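Local coordinates for ABC transporter, substrate binding protein (PDB 3EAF), which probably captures a solute outside the cell and hands it to an ABC importer, at residues G84-E89 with K151-R156; L111-F116 with Y380-G385; L146-D149 with S155-P158; P167-Q172 with E370-V375. One frame throughout, in Å; residues are numbered along the deposited sequence.

Contact 1: G84-E89 with K151-R156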
loop_
_atom_site.group_PDB
_atom_site.type_symbol
_atom_site.label_atom_id
_atom_site.label_comp_id
_atom_site.label_asym_id
_atom_site.label_seq_id
_atom_site.Cartn_x
_atom_site.Cartn_y
_atom_site.Cartn_z
ATOM N N GLY A 84 9.249 2.441 -1.589
ATOM C CA GLY A 84 8.929 3.713 -0.917
ATOM C C GLY A 84 8.397 4.825 -1.800
ATOM O O GLY A 84 8.760 4.919 -2.971
ATOM N N THR A 85 7.532 5.670 -1.240
ATOM C CA THR A 85 6.965 6.805 -1.992
ATOM C C THR A 85 8.036 7.751 -2.540
ATOM O O THR A 85 8.015 8.086 -3.732
ATOM C CB THR A 85 5.921 7.598 -1.159
ATOM O OG1 THR A 85 4.733 6.818 -1.031
ATOM C CG2 THR A 85 5.560 8.934 -1.832
ATOM N N ALA A 86 8.961 8.177 -1.677
ATOM C CA ALA A 86 10.022 9.107 -2.077
ATOM C C ALA A 86 10.822 8.578 -3.267
ATOM O O ALA A 86 10.918 9.250 -4.294
ATOM C CB ALA A 86 10.959 9.438 -0.894
ATOM N N ASP A 87 11.380 7.375 -3.137
ATOM C CA ASP A 87 12.178 6.812 -4.230
ATOM C C ASP A 87 11.377 6.469 -5.494
ATOM O O ASP A 87 11.847 6.726 -6.605
ATOM C CB ASP A 87 13.080 5.650 -3.780
ATOM C CG ASP A 87 12.345 4.591 -2.981
ATOM O OD1 ASP A 87 12.072 4.810 -1.777
ATOM O OD2 ASP A 87 12.089 3.512 -3.543
ATOM N N THR A 88 10.175 5.909 -5.325
ATOM C CA THR A 88 9.319 5.576 -6.468
ATOM C C THR A 88 8.969 6.831 -7.268
ATOM O O THR A 88 8.992 6.801 -8.505
ATOM C CB THR A 88 8.030 4.804 -6.060
ATOM O OG1 THR A 88 8.355 3.730 -5.170
ATOM C CG2 THR A 88 7.328 4.233 -7.288
ATOM N N GLU A 89 8.647 7.920 -6.558
ATOM C CA GLU A 89 8.374 9.230 -7.173
ATOM C C GLU A 89 9.590 9.806 -7.892
ATOM O O GLU A 89 9.487 10.270 -9.038
ATOM C CB GLU A 89 7.853 10.236 -6.133
ATOM C CG GLU A 89 6.348 10.138 -5.856
ATOM C CD GLU A 89 5.838 11.171 -4.858
ATOM O OE1 GLU A 89 6.602 12.100 -4.517
ATOM O OE2 GLU A 89 4.670 11.048 -4.414
ATOM N N LYS A 151 8.402 15.445 7.156
ATOM C CA LYS A 151 9.667 15.310 6.417
ATOM C C LYS A 151 9.697 14.133 5.437
ATOM O O LYS A 151 10.621 14.014 4.617
ATOM C CB LYS A 151 10.831 15.174 7.399
ATOM C CG LYS A 151 11.011 16.383 8.298
ATOM C CD LYS A 151 12.175 16.198 9.264
ATOM C CE LYS A 151 12.002 17.087 10.491
ATOM N NZ LYS A 151 13.274 17.216 11.253
ATOM N N VAL A 152 8.685 13.275 5.526
ATOM C CA VAL A 152 8.646 12.039 4.760
ATOM C C VAL A 152 7.576 12.130 3.672
ATOM O O VAL A 152 6.403 12.381 3.968
ATOM C CB VAL A 152 8.413 10.834 5.701
ATOM C CG1 VAL A 152 8.295 9.535 4.914
ATOM C CG2 VAL A 152 9.562 10.736 6.713
ATOM N N ALA A 153 7.987 11.940 2.417
ATOM C CA ALA A 153 7.070 12.041 1.267
ATOM C C ALA A 153 5.827 11.138 1.406
ATOM O O ALA A 153 4.707 11.545 1.069
ATOM C CB ALA A 153 7.812 11.751 -0.044
ATOM N N TYR A 154 6.039 9.917 1.896
ATOM C CA TYR A 154 4.952 8.971 2.194
ATOM C C TYR A 154 3.945 9.527 3.207
ATOM O O TYR A 154 2.728 9.508 2.969
ATOM C CB TYR A 154 5.548 7.644 2.692
ATOM C CG TYR A 154 4.680 6.845 3.652
ATOM C CD1 TYR A 154 3.395 6.408 3.281
ATOM C CD2 TYR A 154 5.149 6.511 4.921
ATOM C CE1 TYR A 154 2.597 5.677 4.158
ATOM C CE2 TYR A 154 4.355 5.769 5.810
ATOM C CZ TYR A 154 3.088 5.360 5.416
ATOM O OH TYR A 154 2.303 4.637 6.275
ATOM N N SER A 155 4.465 10.011 4.333
ATOM C CA SER A 155 3.632 10.529 5.423
ATOM C C SER A 155 2.822 11.756 5.009
ATOM O O SER A 155 1.726 11.980 5.522
ATOM C CB SER A 155 4.506 10.870 6.630
ATOM O OG SER A 155 5.256 9.747 7.033
ATOM N N ARG A 156 3.377 12.533 4.081
ATOM C CA ARG A 156 2.758 13.761 3.576
ATOM C C ARG A 156 1.724 13.525 2.476
ATOM O O ARG A 156 0.879 14.383 2.228
ATOM C CB ARG A 156 3.828 14.675 2.970
ATOM C CG ARG A 156 4.771 15.372 3.925
ATOM C CD ARG A 156 5.494 16.521 3.189
ATOM N NE ARG A 156 6.329 16.060 2.073
ATOM C CZ ARG A 156 7.650 15.873 2.139
ATOM N NH1 ARG A 156 8.309 16.106 3.272
ATOM N NH2 ARG A 156 8.325 15.468 1.066
HETATM O O HOH W 1 8.639 8.409 1.448
#
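T85 and A86, in the first turn of helix 85-98, pack against A153 and Y154, in the first turn of helix 153-156. A153 gives up the most surface, its CB 4.0 Å from A86 CB, and such small methyls let the helix starts come this close. T85 CB is 3.8 Å from Y154 CA, and T85 CG2, set anti to the backbone N, lies over A153 C at 3.9 Å. The same rotation (chi1 -72°) puts OG1 beside the backbone N, where it hydrogen-bonds to S106 OG; a bound glycerol lies doubtfully close to it. Y154 crosses T85 at about a right angle and meets it with its CB, 3.9 Å from T85 CB; its ring leads away to a hydroxyl bond with N231. A water spans the two helix starts, accepting from A86 N at 3.2 Å and from Y154 N at 3.0 Å, so two first-turn amides, lacking an i-4 carbonyl of their own helix, share one acceptor. An alanine at T85 lacks OG1 and CG2, which would probably leave S106 without this partner and open a gap beside the A153-Y154 peptide. The helices follow strands of two different sheets, and their N-terminal ends meet between the lobes, where the glycerol may mark a pocket, consistent with the type I periplasmic-binding-protein fold.

Contact 2: L111-F116 with Y380-G385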
loop_
_atom_site.group_PDB
_atom_site.type_symbol
_atom_site.label_atom_id
_atom_site.label_comp_id
_atom_site.label_asym_id
_atom_site.label_seq_id
_atom_site.Cartn_x
_atom_site.Cartn_y
_atom_site.Cartn_z
ATOM N N LEU A 111 1.907 9.210 -8.758
ATOM C CA LEU A 111 2.341 8.197 -9.712
ATOM C C LEU A 111 1.310 7.999 -10.817
ATOM O O LEU A 111 1.714 7.434 -11.869
ATOM C CB LEU A 111 2.610 6.869 -8.999
ATOM C CG LEU A 111 3.765 6.861 -7.995
ATOM C CD1 LEU A 111 3.824 5.533 -7.257
ATOM C CD2 LEU A 111 5.085 7.152 -8.691
ATOM N N LEU A 112 0.090 8.336 -10.581
ATOM C CA LEU A 112 -1.019 8.020 -11.487
ATOM C C LEU A 112 -0.832 8.511 -12.921
ATOM O O LEU A 112 -1.320 7.877 -13.854
ATOM C CB LEU A 112 -2.350 8.535 -10.910
ATOM C CG LEU A 112 -2.807 7.937 -9.573
ATOM C CD1 LEU A 112 -3.953 8.722 -8.974
ATOM C CD2 LEU A 112 -3.179 6.467 -9.710
ATOM N N VAL A 113 -0.118 9.626 -13.087
ATOM C CA VAL A 113 0.112 10.226 -14.403
ATOM C C VAL A 113 1.456 9.810 -15.027
ATOM O O VAL A 113 1.807 10.252 -16.129
ATOM C CB VAL A 113 0.010 11.781 -14.359
ATOM C CG1 VAL A 113 -1.412 12.211 -14.068
ATOM C CG2 VAL A 113 0.991 12.372 -13.335
ATOM N N LYS A 114 2.191 8.951 -14.321
ATOM C CA LYS A 114 3.493 8.476 -14.797
ATOM C C LYS A 114 3.280 7.170 -15.555
ATOM O O LYS A 114 2.740 6.219 -14.998
ATOM C CB LYS A 114 4.468 8.287 -13.627
ATOM C CG LYS A 114 4.657 9.520 -12.736
ATOM C CD LYS A 114 5.368 10.642 -13.476
ATOM C CE LYS A 114 5.654 11.819 -12.556
ATOM N NZ LYS A 114 6.082 13.025 -13.318
ATOM N N PRO A 115 3.675 7.132 -16.842
ATOM C CA PRO A 115 3.240 6.045 -17.729
ATOM C C PRO A 115 3.628 4.619 -17.314
ATOM O O PRO A 115 2.927 3.690 -17.669
ATOM C CB PRO A 115 3.884 6.408 -19.077
ATOM C CG PRO A 115 4.118 7.902 -18.989
ATOM C CD PRO A 115 4.526 8.104 -17.553
ATOM N N PHE A 116 4.725 4.440 -16.583
ATOM C CA PHE A 116 5.184 3.085 -16.258
ATOM C C PHE A 116 4.947 2.662 -14.810
ATOM O O PHE A 116 5.348 1.566 -14.417
ATOM C CB PHE A 116 6.651 2.880 -16.676
ATOM C CG PHE A 116 6.815 2.596 -18.142
ATOM C CD1 PHE A 116 6.958 1.284 -18.598
ATOM C CD2 PHE A 116 6.782 3.634 -19.078
ATOM C CE1 PHE A 116 7.094 1.012 -19.966
ATOM C CE2 PHE A 116 6.923 3.374 -20.447
ATOM C CZ PHE A 116 7.074 2.054 -20.890
ATOM N N TYR A 380 -6.500 16.139 -6.769
ATOM C CA TYR A 380 -6.115 17.140 -5.761
ATOM C C TYR A 380 -4.627 17.028 -5.461
ATOM O O TYR A 380 -3.916 18.033 -5.421
ATOM C CB TYR A 380 -6.897 16.973 -4.450
ATOM C CG TYR A 380 -8.398 17.193 -4.527
ATOM C CD1 TYR A 380 -8.992 17.824 -5.624
ATOM C CD2 TYR A 380 -9.221 16.796 -3.476
ATOM C CE1 TYR A 380 -10.379 18.023 -5.683
ATOM C CE2 TYR A 380 -10.593 16.997 -3.522
ATOM C CZ TYR A 380 -11.164 17.613 -4.626
ATOM O OH TYR A 380 -12.530 17.812 -4.661
ATOM N N THR A 381 -4.164 15.795 -5.266
ATOM C CA THR A 381 -2.773 15.535 -4.929
ATOM C C THR A 381 -1.855 15.766 -6.134
ATOM O O THR A 381 -0.775 16.342 -5.989
ATOM C CB THR A 381 -2.594 14.111 -4.355
ATOM O OG1 THR A 381 -3.455 13.952 -3.222
ATOM C CG2 THR A 381 -1.147 13.868 -3.920
ATOM N N ILE A 382 -2.298 15.328 -7.313
ATOM C CA ILE A 382 -1.530 15.490 -8.554
ATOM C C ILE A 382 -1.269 16.972 -8.853
ATOM O O ILE A 382 -0.152 17.351 -9.224
ATOM C CB ILE A 382 -2.231 14.799 -9.754
ATOM C CG1 ILE A 382 -2.262 13.276 -9.546
ATOM C CG2 ILE A 382 -1.533 15.143 -11.063
ATOM C CD1 ILE A 382 -3.388 12.563 -10.272
ATOM N N GLU A 383 -2.296 17.799 -8.657
ATOM C CA GLU A 383 -2.213 19.238 -8.920
ATOM C C GLU A 383 -1.424 20.038 -7.861
ATOM O O GLU A 383 -1.164 21.231 -8.053
ATOM C CB GLU A 383 -3.619 19.819 -9.146
ATOM C CG GLU A 383 -4.250 19.379 -10.482
ATOM C CD GLU A 383 -5.762 19.587 -10.564
ATOM O OE1 GLU A 383 -6.345 20.268 -9.683
ATOM O OE2 GLU A 383 -6.375 19.059 -11.526
ATOM N N GLU A 384 -1.037 19.380 -6.763
ATOM C CA GLU A 384 -0.229 20.011 -5.700
ATOM C C GLU A 384 1.092 20.594 -6.196
ATOM O O GLU A 384 1.964 19.861 -6.679
ATOM C CB GLU A 384 0.059 19.021 -4.567
ATOM C CG GLU A 384 -0.739 19.267 -3.314
ATOM C CD GLU A 384 -0.688 18.107 -2.345
ATOM O OE1 GLU A 384 0.420 17.622 -2.022
ATOM O OE2 GLU A 384 -1.768 17.686 -1.894
ATOM N N GLY A 385 1.238 21.910 -6.048
ATOM C CA GLY A 385 2.433 22.623 -6.503
ATOM C C GLY A 385 2.312 23.136 -7.929
ATOM O O GLY A 385 1.206 23.248 -8.473
#
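This is a small, purely apolar contact between the two lobes: I382, on the C-terminal helix 377-382, rests against L112 and V113 in the loop between strands 101-104 and 117-118. I382 contributes the most surface and divides its two branches between the partners. Its CG1 lies beside the backbone N (chi1 -66°) and carries CD1 to L112, where I382 CD1 and L112 CD1 meet at 4.1 Å, the two side chains crossing at about a right angle. The other branch, CG2, stands anti to the backbone N and faces V113, with I382 CG2 4.2 Å from V113 CG1. A beta-branched isoleucine thus serves two neighbours from a single position. In the two-lobed periplasmic-binding-protein fold the loop belongs to the lobe built on the first sheet, whereas helix 377-382 follows strand 363-369 of the second, so the contact bridges the two lobes. L112 and V113 are the middle residues of a type I turn, closed by a bond of 2.9 Å from K114 N to L111 O, which presents both side chains to the helix. L112 is the buried one, as suits a leucine, and its backbone also bonds to H346; V113 sits at the exposed margin. The side chain of L112 lies about 7 Å from that of Y341, a magnesium ligand, and I382 also touches F345 of the same region.

Contact 3: L146-D149 with S155-P158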
loop_
_atom_site.group_PDB
_atom_site.type_symbol
_atom_site.label_atom_id
_atom_site.label_comp_id
_atom_site.label_asym_id
_atom_site.label_seq_id
_atom_site.Cartn_x
_atom_site.Cartn_y
_atom_site.Cartn_z
ATOM N N LEU A 146 -4.637 15.796 12.194
ATOM C CA LEU A 146 -3.792 15.055 11.246
ATOM C C LEU A 146 -2.393 14.858 11.824
ATOM O O LEU A 146 -1.654 15.826 12.028
ATOM C CB LEU A 146 -3.698 15.797 9.898
ATOM C CG LEU A 146 -5.001 16.226 9.205
ATOM C CD1 LEU A 146 -4.714 17.142 8.005
ATOM C CD2 LEU A 146 -5.844 15.022 8.790
ATOM N N ALA A 147 -2.038 13.605 12.098
ATOM C CA ALA A 147 -0.717 13.279 12.628
ATOM C C ALA A 147 0.111 12.570 11.556
ATOM O O ALA A 147 -0.283 11.526 11.052
ATOM C CB ALA A 147 -0.839 12.420 13.879
ATOM N N TYR A 148 1.249 13.151 11.202
ATOM C CA TYR A 148 2.109 12.595 10.153
ATOM C C TYR A 148 3.491 13.230 10.222
ATOM O O TYR A 148 3.644 14.316 10.796
ATOM C CB TYR A 148 1.490 12.837 8.765
ATOM C CG TYR A 148 1.369 14.308 8.426
ATOM C CD1 TYR A 148 2.337 14.940 7.647
ATOM C CD2 TYR A 148 0.309 15.078 8.917
ATOM C CE1 TYR A 148 2.247 16.296 7.349
ATOM C CE2 TYR A 148 0.207 16.438 8.617
ATOM C CZ TYR A 148 1.181 17.035 7.833
ATOM O OH TYR A 148 1.099 18.373 7.523
ATOM N N ASP A 149 4.481 12.565 9.622
ATOM C CA ASP A 149 5.850 13.083 9.548
ATOM C C ASP A 149 5.994 14.069 8.390
ATOM O O ASP A 149 5.992 13.683 7.220
ATOM C CB ASP A 149 6.855 11.923 9.414
ATOM C CG ASP A 149 8.312 12.353 9.642
ATOM O OD1 ASP A 149 8.659 13.536 9.415
ATOM O OD2 ASP A 149 9.117 11.487 10.053
ATOM N N SER A 155 4.465 10.011 4.333
ATOM C CA SER A 155 3.632 10.529 5.423
ATOM C C SER A 155 2.822 11.756 5.009
ATOM O O SER A 155 1.726 11.980 5.522
ATOM C CB SER A 155 4.506 10.870 6.630
ATOM O OG SER A 155 5.256 9.747 7.033
ATOM N N ARG A 156 3.377 12.533 4.081
ATOM C CA ARG A 156 2.758 13.761 3.576
ATOM C C ARG A 156 1.724 13.525 2.476
ATOM O O ARG A 156 0.879 14.383 2.228
ATOM C CB ARG A 156 3.828 14.675 2.970
ATOM C CG ARG A 156 4.771 15.372 3.925
ATOM C CD ARG A 156 5.494 16.521 3.189
ATOM N NE ARG A 156 6.329 16.060 2.073
ATOM C CZ ARG A 156 7.650 15.873 2.139
ATOM N NH1 ARG A 156 8.309 16.106 3.272
ATOM N NH2 ARG A 156 8.325 15.468 1.066
ATOM N N SER A 157 1.802 12.374 1.814
ATOM C CA SER A 157 1.212 12.205 0.474
ATOM C C SER A 157 -0.266 12.608 0.322
ATOM O O SER A 157 -0.590 13.380 -0.591
ATOM C CB SER A 157 1.467 10.791 -0.081
ATOM O OG SER A 157 0.993 10.675 -1.416
ATOM N N PRO A 158 -1.165 12.085 1.183
ATOM C CA PRO A 158 -2.582 12.431 1.020
ATOM C C PRO A 158 -3.037 13.676 1.807
ATOM O O PRO A 158 -4.210 14.064 1.712
ATOM C CB PRO A 158 -3.284 11.198 1.583
ATOM C CG PRO A 158 -2.402 10.777 2.706
ATOM C CD PRO A 158 -0.979 11.140 2.305
#
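A beta-alpha loop of the Rossmann-like second lobe brings this contact about: the chain leaves strand 142-148, in the parallel part of its sheet, and folds back through a short loop into helix 153-156, where S155 and R156 meet Y148 and D149. S155 fits the tight turn because its small side chain can lie directly on the outgoing backbone at D149. Its CB is 3.2 Å from D149 O and 3.4 Å from D149 N, and the D149 side chain packs alongside, D149 CB lying 3.6 Å from S155 OG. That hydroxyl, beside its own backbone N (chi1 -56°), hydrogen-bonds to N207 OD1, which also accepts from D149 N; one amide oxygen therefore ties the end of the strand to the helix. The D149 carboxylate is shared out within its surroundings. OD1 takes the backbone N of K151 in an Asx turn that helps to reverse the chain, and OD2 takes the backbone N of L181, a division of labour that suits an aspartate. Y148 holds its ring between backbone N and carbonyl carbon (chi1 63°), a crowded position that lays CB and the near side of the ring against the S155 carbonyl. The hydroxyl at the far end of that ring bonds to D176 on the neighbouring strand 171-178. R156, whose NH1 bonds to S150 O, contributes aliphatic carbon here, its CG 3.9 Å from D149 O, while Y148 CB approaches S155 O to 3.4 Å.

Contact 4: P167-Q172 with E370-V375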
loop_
_atom_site.group_PDB
_atom_site.type_symbol
_atom_site.label_atom_id
_atom_site.label_comp_id
_atom_site.label_asym_id
_atom_site.label_seq_id
_atom_site.Cartn_x
_atom_site.Cartn_y
_atom_site.Cartn_z
ATOM N N PRO A 167 -13.875 19.636 4.263
ATOM C CA PRO A 167 -15.128 20.374 4.442
ATOM C C PRO A 167 -16.330 19.662 3.830
ATOM O O PRO A 167 -17.365 19.546 4.488
ATOM C CB PRO A 167 -14.858 21.702 3.723
ATOM C CG PRO A 167 -13.371 21.870 3.820
ATOM C CD PRO A 167 -12.840 20.483 3.632
ATOM N N SER A 168 -16.185 19.156 2.605
ATOM C CA SER A 168 -17.286 18.488 1.907
ATOM C C SER A 168 -17.665 17.149 2.544
ATOM O O SER A 168 -18.729 16.592 2.255
ATOM C CB SER A 168 -16.980 18.328 0.411
ATOM O OG SER A 168 -16.005 17.323 0.167
ATOM N N LEU A 169 -16.800 16.648 3.425
ATOM C CA LEU A 169 -17.062 15.405 4.152
ATOM C C LEU A 169 -17.671 15.672 5.529
ATOM O O LEU A 169 -17.995 14.738 6.257
ATOM C CB LEU A 169 -15.776 14.583 4.305
ATOM C CG LEU A 169 -15.005 14.068 3.086
ATOM C CD1 LEU A 169 -13.680 13.461 3.521
ATOM C CD2 LEU A 169 -15.818 13.063 2.273
ATOM N N GLY A 170 -17.817 16.947 5.881
ATOM C CA GLY A 170 -18.315 17.338 7.193
ATOM C C GLY A 170 -17.264 17.250 8.292
ATOM O O GLY A 170 -17.594 17.091 9.471
ATOM N N LEU A 171 -15.996 17.358 7.906
ATOM C CA LEU A 171 -14.899 17.279 8.860
ATOM C C LEU A 171 -14.119 18.588 8.920
ATOM O O LEU A 171 -13.693 19.117 7.892
ATOM C CB LEU A 171 -13.969 16.101 8.524
ATOM C CG LEU A 171 -14.567 14.687 8.547
ATOM C CD1 LEU A 171 -13.580 13.659 7.998
ATOM C CD2 LEU A 171 -15.032 14.287 9.935
ATOM N N GLN A 172 -13.954 19.108 10.133
ATOM C CA GLN A 172 -13.164 20.312 10.371
ATOM C C GLN A 172 -11.771 19.905 10.812
ATOM O O GLN A 172 -11.601 19.318 11.883
ATOM C CB GLN A 172 -13.846 21.217 11.418
ATOM C CG GLN A 172 -12.907 22.145 12.226
ATOM C CD GLN A 172 -12.423 23.400 11.484
ATOM O OE1 GLN A 172 -12.879 23.726 10.381
ATOM N NE2 GLN A 172 -11.485 24.115 12.110
ATOM N N GLU A 370 -16.272 3.876 0.164
ATOM C CA GLU A 370 -15.740 4.702 -0.913
ATOM C C GLU A 370 -16.078 6.164 -0.666
ATOM O O GLU A 370 -17.173 6.485 -0.206
ATOM C CB GLU A 370 -16.328 4.251 -2.254
ATOM C CG GLU A 370 -15.553 4.702 -3.481
ATOM C CD GLU A 370 -16.232 4.315 -4.786
ATOM O OE1 GLU A 370 -17.067 3.386 -4.781
ATOM O OE2 GLU A 370 -15.930 4.939 -5.827
ATOM N N ALA A 371 -15.132 7.046 -0.974
ATOM C CA ALA A 371 -15.364 8.488 -0.918
ATOM C C ALA A 371 -16.436 8.889 -1.942
ATOM O O ALA A 371 -16.586 8.208 -2.966
ATOM C CB ALA A 371 -14.067 9.234 -1.184
ATOM N N PRO A 372 -17.190 9.981 -1.669
ATOM C CA PRO A 372 -18.183 10.462 -2.640
ATOM C C PRO A 372 -17.597 10.589 -4.039
ATOM O O PRO A 372 -16.429 10.967 -4.195
ATOM C CB PRO A 372 -18.565 11.849 -2.106
ATOM C CG PRO A 372 -18.324 11.773 -0.638
ATOM C CD PRO A 372 -17.170 10.807 -0.442
ATOM N N SER A 373 -18.413 10.284 -5.041
ATOM C CA SER A 373 -17.986 10.304 -6.440
ATOM C C SER A 373 -17.461 11.671 -6.898
ATOM O O SER A 373 -16.585 11.745 -7.761
ATOM C CB SER A 373 -19.139 9.863 -7.345
ATOM O OG SER A 373 -19.595 8.567 -6.986
ATOM N N GLN A 374 -17.992 12.740 -6.312
ATOM C CA GLN A 374 -17.683 14.100 -6.755
ATOM C C GLN A 374 -16.341 14.613 -6.222
ATOM O O GLN A 374 -15.846 15.649 -6.667
ATOM C CB GLN A 374 -18.844 15.064 -6.422
ATOM C CG GLN A 374 -19.262 15.117 -4.933
ATOM C CD GLN A 374 -20.735 15.499 -4.707
ATOM O OE1 GLN A 374 -21.402 16.052 -5.586
ATOM N NE2 GLN A 374 -21.237 15.207 -3.507
ATOM N N VAL A 375 -15.752 13.873 -5.282
ATOM C CA VAL A 375 -14.497 14.272 -4.643
ATOM C C VAL A 375 -13.328 13.655 -5.406
ATOM O O VAL A 375 -13.126 12.434 -5.383
ATOM C CB VAL A 375 -14.451 13.848 -3.158
ATOM C CG1 VAL A 375 -13.172 14.347 -2.496
ATOM C CG2 VAL A 375 -15.686 14.355 -2.409
#
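Two loops of the second lobe of this periplasmic-binding-protein fold meet here, S168 and L169 from the link between helix 159-165 and strand 171-178, P372 and V375 from the link between strand 363-369 and helix 377-382. The two strands are the outermost ones of the same sheet, and the contact joins loops from its opposite edges beside helix 124-139. L169 buries the most surface. Its CG stands anti to the carbonyl carbon (chi1 -61°) and the chain then extends, which carries the branched end across to the proline although its CB does not aim there. CD2 is the methyl that touches, 3.8 Å from P372 CD and 4.1 Å from P372 CG, the leucine running obliquely to the proline ring; L169 also packs on L132 of helix 124-139. A stiff proline suits its place, offering a compact apolar surface, CD and CG, at the start of a type I turn, P372 to V375, closed by V375 N to P372 O at 3.2 Å. R350 steadies this loop, its guanidinium bonding to the carbonyls of A371 and P372 and forming a salt bridge with E370. V375 sets CG1 anti to the backbone N (chi1 -177°), which leaves CG2 beside that N and facing S168. The serine hydroxyl lies between its own backbone N and carbonyl carbon (chi1 73°) and bonds back to A165 O, while S168 OG touches V375 CG2 at 3.9 Å.

Overall arrangement
From the N terminus, the chain builds the first sheet and passes residues 84-89 and 111-116, both still waiting for partners. In the second lobe contact 3 closes a short turn after strand 142-148, and its helix 153-156 also closes contact 1 between the lobes. Contact 4 opens next, at the entry to strand 171-178, and closes almost 200 residues later, after strand 363-369. Contact 2 closes last, at the C terminus, so its loop encloses contacts 3 and 4 and crosses contact 1. Contacts 1 and 2 bridge the lobes and touch through T88 and L111; contacts 3 and 4 stay within the second lobe, and contact 2 touches each, T381 reaching S157 and Y380 reaching V375.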